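Local structure of ribonuclease H (Uncultured organism, 4IBN) at residues 52-64 against 169-181. The protein probably cleaves the RNA strand of RNA-DNA hybrids endonucleolytically, leaving 5'-phosphomonoester ends, with magnesium as cofactor. Numbering follows the deposited sequence.
Sequences DIVRRDVWVSEPA and QTQSGGLVDSGYE
At the edge of the central RNase H sheet, strand 53-62 is met by the chain leaving helix 153-168, and Asp57 pairs with Val176 as an antiparallel hydrogen-bonded pair. Asp57 N gives a nearly straight bond to Val176 O (3.0 Å), and Val176 N returns one to Asp57 O.

The Asp57 carboxylate suits the start of helix 180-184. Its OD1 accepts from Ser178 OG at 2.6 Å and its OD2 from Gly179 N at 3.0 Å, each donor well out of the carboxylate plane; Tyr157 OH of helix 153-168 also hydrogen-bonds OD2. Gly179 is the N-cap residue, and Ser178 OG closes an ST turn by accepting from Tyr180 N.

Before the bridge, Ser172 replaces a backbone partner: its OG accepts a hydrogen bond from Trp59 N (3.0 Å) and donates to Gly174 O, while Ser172 N binds Trp59 O. Its CB sits over the six-membered ring of Trp59, a CH-pi contact 3.5 Å from the centroid. With CG between the backbone N and the carbonyl carbon (chi1 68°), the indole lies against residues 170-172, and NE1 donates a bent hydrogen bond (145°) to Thr170 OG1 (2.9 Å), tilted 21° from the ring plane.

At the helix end of the contact, Arg55, extended from CG to NE, lays its guanidinium between Ile53 CG2 and Tyr180 CD2 on opposite faces. NH1 makes a salt bridge with Glu181 OE2 (2.9 Å), the oxygen close to the guanidinium plane, and NE another with Glu43 of strand 34-45.

Side-chain hydroxyls and a carboxylate thus extend the edge pairing beyond the short strand, and the Asp57 carboxylate, probably charged, would suit the N-H groups at the helix start.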
loop_
_atom_site.group_PDB
_atom_site.type_symbol
_atom_site.label_atom_id
_atom_site.label_comp_id
_atom_site.label_asym_id
_atom_site.label_seq_id
_atom_site.Cartn_x
_atom_site.Cartn_y
_atom_site.Cartn_z
ATOM N N ASP A 52 3.636 -22.501 2.865
ATOM C CA ASP A 52 4.206 -21.850 1.714
ATOM C C ASP A 52 3.440 -20.569 1.378
ATOM O O ASP A 52 2.255 -20.532 1.487
ATOM C CB ASP A 52 4.125 -22.769 0.534
ATOM C CG ASP A 52 4.749 -24.067 0.815
ATOM O OD1 ASP A 52 5.889 -24.236 0.393
ATOM O OD2 ASP A 52 4.123 -24.915 1.453
ATOM N N ILE A 53 4.143 -19.544 0.971
ATOM C CA ILE A 53 3.550 -18.264 0.726
ATOM C C ILE A 53 3.285 -18.097 -0.754
ATOM O O ILE A 53 4.132 -18.319 -1.544
ATOM C CB ILE A 53 4.470 -17.133 1.215
ATOM C CG1 ILE A 53 4.843 -17.307 2.668
ATOM C CG2 ILE A 53 3.802 -15.810 1.101
ATOM C CD1 ILE A 53 3.680 -17.385 3.584
ATOM N N VAL A 54 2.072 -17.706 -1.065
ATOM C CA VAL A 54 1.640 -17.367 -2.388
ATOM C C VAL A 54 1.686 -15.832 -2.494
ATOM O O VAL A 54 1.209 -15.139 -1.639
ATOM C CB VAL A 54 0.231 -17.828 -2.608
ATOM C CG1 VAL A 54 -0.310 -17.300 -3.854
ATOM C CG2 VAL A 54 0.154 -19.331 -2.586
ATOM N N ARG A 55 2.346 -15.354 -3.542
ATOM C CA ARG A 55 2.608 -13.965 -3.703
ATOM C C ARG A 55 2.051 -13.429 -4.985
ATOM O O ARG A 55 2.134 -14.044 -5.985
ATOM C CB ARG A 55 4.106 -13.702 -3.586
ATOM C CG ARG A 55 4.669 -13.961 -2.193
ATOM C CD ARG A 55 6.101 -13.684 -2.046
ATOM N NE ARG A 55 6.556 -13.744 -0.673
ATOM C CZ ARG A 55 7.231 -14.737 -0.144
ATOM N NH1 ARG A 55 7.530 -15.773 -0.850
ATOM N NH2 ARG A 55 7.603 -14.685 1.089
ATOM N N ARG A 56 1.472 -12.250 -4.893
ATOM C CA ARG A 56 1.018 -11.500 -6.040
ATOM C C ARG A 56 1.488 -10.028 -5.962
ATOM O O ARG A 56 1.652 -9.502 -4.919
ATOM C CB ARG A 56 -0.492 -11.531 -6.150
ATOM C CG ARG A 56 -1.091 -12.876 -6.222
ATOM C CD ARG A 56 -0.990 -13.425 -7.562
ATOM N NE ARG A 56 -1.700 -14.676 -7.661
ATOM C CZ ARG A 56 -1.135 -15.845 -7.467
ATOM N NH1 ARG A 56 0.153 -15.929 -7.232
ATOM N NH2 ARG A 56 -1.846 -16.936 -7.571
ATOM N N ASP A 57 1.670 -9.413 -7.128
ATOM C CA ASP A 57 2.118 -8.034 -7.236
ATOM C C ASP A 57 1.073 -7.143 -7.884
ATOM O O ASP A 57 0.365 -7.580 -8.708
ATOM C CB ASP A 57 3.327 -7.945 -8.159
ATOM C CG ASP A 57 4.563 -8.697 -7.656
ATOM O OD1 ASP A 57 4.609 -9.057 -6.530
ATOM O OD2 ASP A 57 5.499 -8.880 -8.440
ATOM N N VAL A 58 1.072 -5.858 -7.540
ATOM C CA VAL A 58 0.223 -4.880 -8.221
ATOM C C VAL A 58 0.921 -3.520 -8.277
ATOM O O VAL A 58 1.378 -3.019 -7.249
ATOM C CB VAL A 58 -1.137 -4.724 -7.520
ATOM C CG1 VAL A 58 -0.946 -4.583 -6.018
ATOM C CG2 VAL A 58 -1.891 -3.529 -8.084
ATOM N N TRP A 59 1.012 -2.920 -9.464
ATOM C CA TRP A 59 1.701 -1.661 -9.573
ATOM C C TRP A 59 0.996 -0.689 -10.501
ATOM O O TRP A 59 0.219 -1.086 -11.335
ATOM C CB TRP A 59 3.174 -1.854 -9.983
ATOM C CG TRP A 59 3.378 -2.361 -11.341
ATOM C CD1 TRP A 59 3.512 -1.638 -12.467
ATOM C CD2 TRP A 59 3.478 -3.724 -11.739
ATOM N NE1 TRP A 59 3.697 -2.443 -13.535
ATOM C CE2 TRP A 59 3.685 -3.735 -13.116
ATOM C CE3 TRP A 59 3.448 -4.931 -11.060
ATOM C CZ2 TRP A 59 3.801 -4.892 -13.822
ATOM C CZ3 TRP A 59 3.580 -6.067 -11.762
ATOM C CH2 TRP A 59 3.758 -6.048 -13.125
ATOM N N VAL A 60 1.310 0.579 -10.310
ATOM C CA VAL A 60 0.840 1.623 -11.191
ATOM C C VAL A 60 1.853 2.738 -11.281
ATOM O O VAL A 60 2.719 2.806 -10.492
ATOM C CB VAL A 60 -0.446 2.213 -10.724
ATOM C CG1 VAL A 60 -1.525 1.178 -10.780
ATOM C CG2 VAL A 60 -0.313 2.771 -9.376
ATOM N N SER A 61 1.710 3.581 -12.288
ATOM C CA SER A 61 2.635 4.678 -12.456
ATOM C C SER A 61 1.955 5.931 -12.965
ATOM O O SER A 61 0.882 5.852 -13.469
ATOM C CB SER A 61 3.743 4.287 -13.407
ATOM O OG SER A 61 3.253 3.807 -14.600
ATOM N N GLU A 62 2.626 7.073 -12.779
ATOM C CA GLU A 62 2.255 8.366 -13.343
ATOM C C GLU A 62 3.504 9.024 -13.905
ATOM O O GLU A 62 4.549 8.856 -13.374
ATOM C CB GLU A 62 1.624 9.262 -12.295
ATOM C CG GLU A 62 0.269 8.778 -11.873
ATOM C CD GLU A 62 -0.390 9.546 -10.764
ATOM O OE1 GLU A 62 0.133 10.544 -10.313
ATOM O OE2 GLU A 62 -1.463 9.116 -10.360
ATOM N N PRO A 63 3.378 9.731 -15.004
ATOM C CA PRO A 63 4.535 10.385 -15.604
ATOM C C PRO A 63 5.069 11.674 -14.949
ATOM O O PRO A 63 6.154 12.098 -15.264
ATOM C CB PRO A 63 4.075 10.652 -17.027
ATOM C CG PRO A 63 2.666 10.781 -16.940
ATOM C CD PRO A 63 2.204 9.856 -15.863
ATOM N N ALA A 64 4.253 12.321 -14.152
ATOM C CA ALA A 64 4.657 13.503 -13.425
ATOM C C ALA A 64 3.801 13.469 -12.193
ATOM O O ALA A 64 2.632 13.534 -12.300
ATOM C CB ALA A 64 4.378 14.731 -14.216
ATOM N N GLN A 169 6.789 3.202 -16.941
ATOM C CA GLN A 169 5.470 3.729 -17.077
ATOM C C GLN A 169 4.463 2.650 -17.436
ATOM O O GLN A 169 3.698 2.819 -18.345
ATOM C CB GLN A 169 5.389 4.952 -17.983
ATOM C CG GLN A 169 6.127 6.155 -17.443
ATOM C CD GLN A 169 5.528 6.773 -16.168
ATOM O OE1 GLN A 169 6.153 6.853 -15.147
ATOM N NE2 GLN A 169 4.334 7.206 -16.263
ATOM N N THR A 170 4.458 1.585 -16.642
ATOM C CA THR A 170 3.544 0.474 -16.794
ATOM C C THR A 170 2.621 0.359 -15.595
ATOM O O THR A 170 2.820 0.983 -14.616
ATOM C CB THR A 170 4.246 -0.852 -16.914
ATOM O OG1 THR A 170 5.038 -1.085 -15.772
ATOM C CG2 THR A 170 5.160 -0.809 -18.074
ATOM N N GLN A 171 1.600 -0.464 -15.753
ATOM C CA GLN A 171 0.656 -0.805 -14.726
ATOM C C GLN A 171 0.369 -2.281 -14.830
ATOM O O GLN A 171 0.459 -2.836 -15.862
ATOM C CB GLN A 171 -0.654 -0.071 -14.924
ATOM C CG GLN A 171 -0.537 1.404 -15.085
ATOM C CD GLN A 171 0.079 1.767 -16.372
ATOM O OE1 GLN A 171 -0.257 1.195 -17.374
ATOM N NE2 GLN A 171 1.017 2.688 -16.352
ATOM N N SER A 172 0.046 -2.918 -13.725
ATOM C CA SER A 172 -0.313 -4.324 -13.765
ATOM C C SER A 172 -1.784 -4.519 -14.092
ATOM O O SER A 172 -2.181 -5.479 -14.642
ATOM C CB SER A 172 0.081 -5.003 -12.454
ATOM O OG SER A 172 -0.636 -4.452 -11.435
ATOM N N GLY A 173 -2.585 -3.584 -13.683
ATOM C CA GLY A 173 -4.004 -3.649 -13.888
ATOM C C GLY A 173 -4.692 -4.389 -12.799
ATOM O O GLY A 173 -5.897 -4.440 -12.718
ATOM N N GLY A 174 -3.892 -4.961 -11.937
ATOM C CA GLY A 174 -4.435 -5.691 -10.837
ATOM C C GLY A 174 -3.410 -6.670 -10.345
ATOM O O GLY A 174 -2.277 -6.533 -10.632
ATOM N N LEU A 175 -3.863 -7.692 -9.629
ATOM C CA LEU A 175 -2.983 -8.702 -9.091
ATOM C C LEU A 175 -2.452 -9.607 -10.162
ATOM O O LEU A 175 -3.206 -10.190 -10.861
ATOM C CB LEU A 175 -3.731 -9.522 -8.067
ATOM C CG LEU A 175 -4.061 -8.660 -6.889
ATOM C CD1 LEU A 175 -5.278 -9.081 -6.165
ATOM C CD2 LEU A 175 -2.901 -8.529 -5.965
ATOM N N VAL A 176 -1.150 -9.732 -10.253
ATOM C CA VAL A 176 -0.521 -10.624 -11.170
ATOM C C VAL A 176 0.509 -11.497 -10.460
ATOM O O VAL A 176 0.890 -11.209 -9.367
ATOM C CB VAL A 176 0.105 -9.876 -12.337
ATOM C CG1 VAL A 176 -0.869 -9.056 -12.956
ATOM C CG2 VAL A 176 1.222 -9.051 -11.896
ATOM N N ASP A 177 0.972 -12.550 -11.093
ATOM C CA ASP A 177 1.842 -13.452 -10.417
ATOM C C ASP A 177 3.094 -12.677 -10.003
ATOM O O ASP A 177 3.492 -11.823 -10.682
ATOM C CB ASP A 177 2.165 -14.634 -11.307
ATOM C CG ASP A 177 2.976 -15.692 -10.613
ATOM O OD1 ASP A 177 2.875 -15.847 -9.413
ATOM O OD2 ASP A 177 3.749 -16.397 -11.279
ATOM N N SER A 178 3.649 -12.971 -8.846
ATOM C CA SER A 178 4.737 -12.197 -8.311
ATOM C C SER A 178 6.115 -12.506 -8.821
ATOM O O SER A 178 6.447 -13.601 -9.060
ATOM C CB SER A 178 4.760 -12.242 -6.793
ATOM O OG SER A 178 5.723 -11.415 -6.262
ATOM N N GLY A 179 6.925 -11.493 -8.866
ATOM C CA GLY A 179 8.317 -11.654 -9.185
ATOM C C GLY A 179 9.211 -11.802 -7.967
ATOM O O GLY A 179 10.384 -11.836 -8.081
ATOM N N TYR A 180 8.617 -11.897 -6.798
ATOM C CA TYR A 180 9.404 -11.827 -5.599
ATOM C C TYR A 180 10.469 -12.908 -5.539
ATOM O O TYR A 180 11.556 -12.668 -5.201
ATOM C CB TYR A 180 8.547 -11.960 -4.314
ATOM C CG TYR A 180 9.435 -12.002 -3.092
ATOM C CD1 TYR A 180 9.908 -10.853 -2.536
ATOM C CD2 TYR A 180 9.852 -13.172 -2.549
ATOM C CE1 TYR A 180 10.750 -10.863 -1.503
ATOM C CE2 TYR A 180 10.687 -13.190 -1.506
ATOM C CZ TYR A 180 11.136 -12.035 -0.985
ATOM O OH TYR A 180 11.991 -12.018 0.014
ATOM N N GLU A 181 10.110 -14.120 -5.867
ATOM C CA GLU A 181 11.045 -15.193 -5.689
ATOM C C GLU A 181 12.260 -15.074 -6.587
ATOM O O GLU A 181 13.316 -15.397 -6.209
ATOM C CB GLU A 181 10.332 -16.523 -5.856
ATOM C CG GLU A 181 9.458 -16.847 -4.650
ATOM C CD GLU A 181 8.079 -16.163 -4.672
ATOM O OE1 GLU A 181 7.740 -15.501 -5.652
ATOM O OE2 GLU A 181 7.333 -16.345 -3.710
HETATM O O HOH W 1 -2.513 -1.553 -12.008
#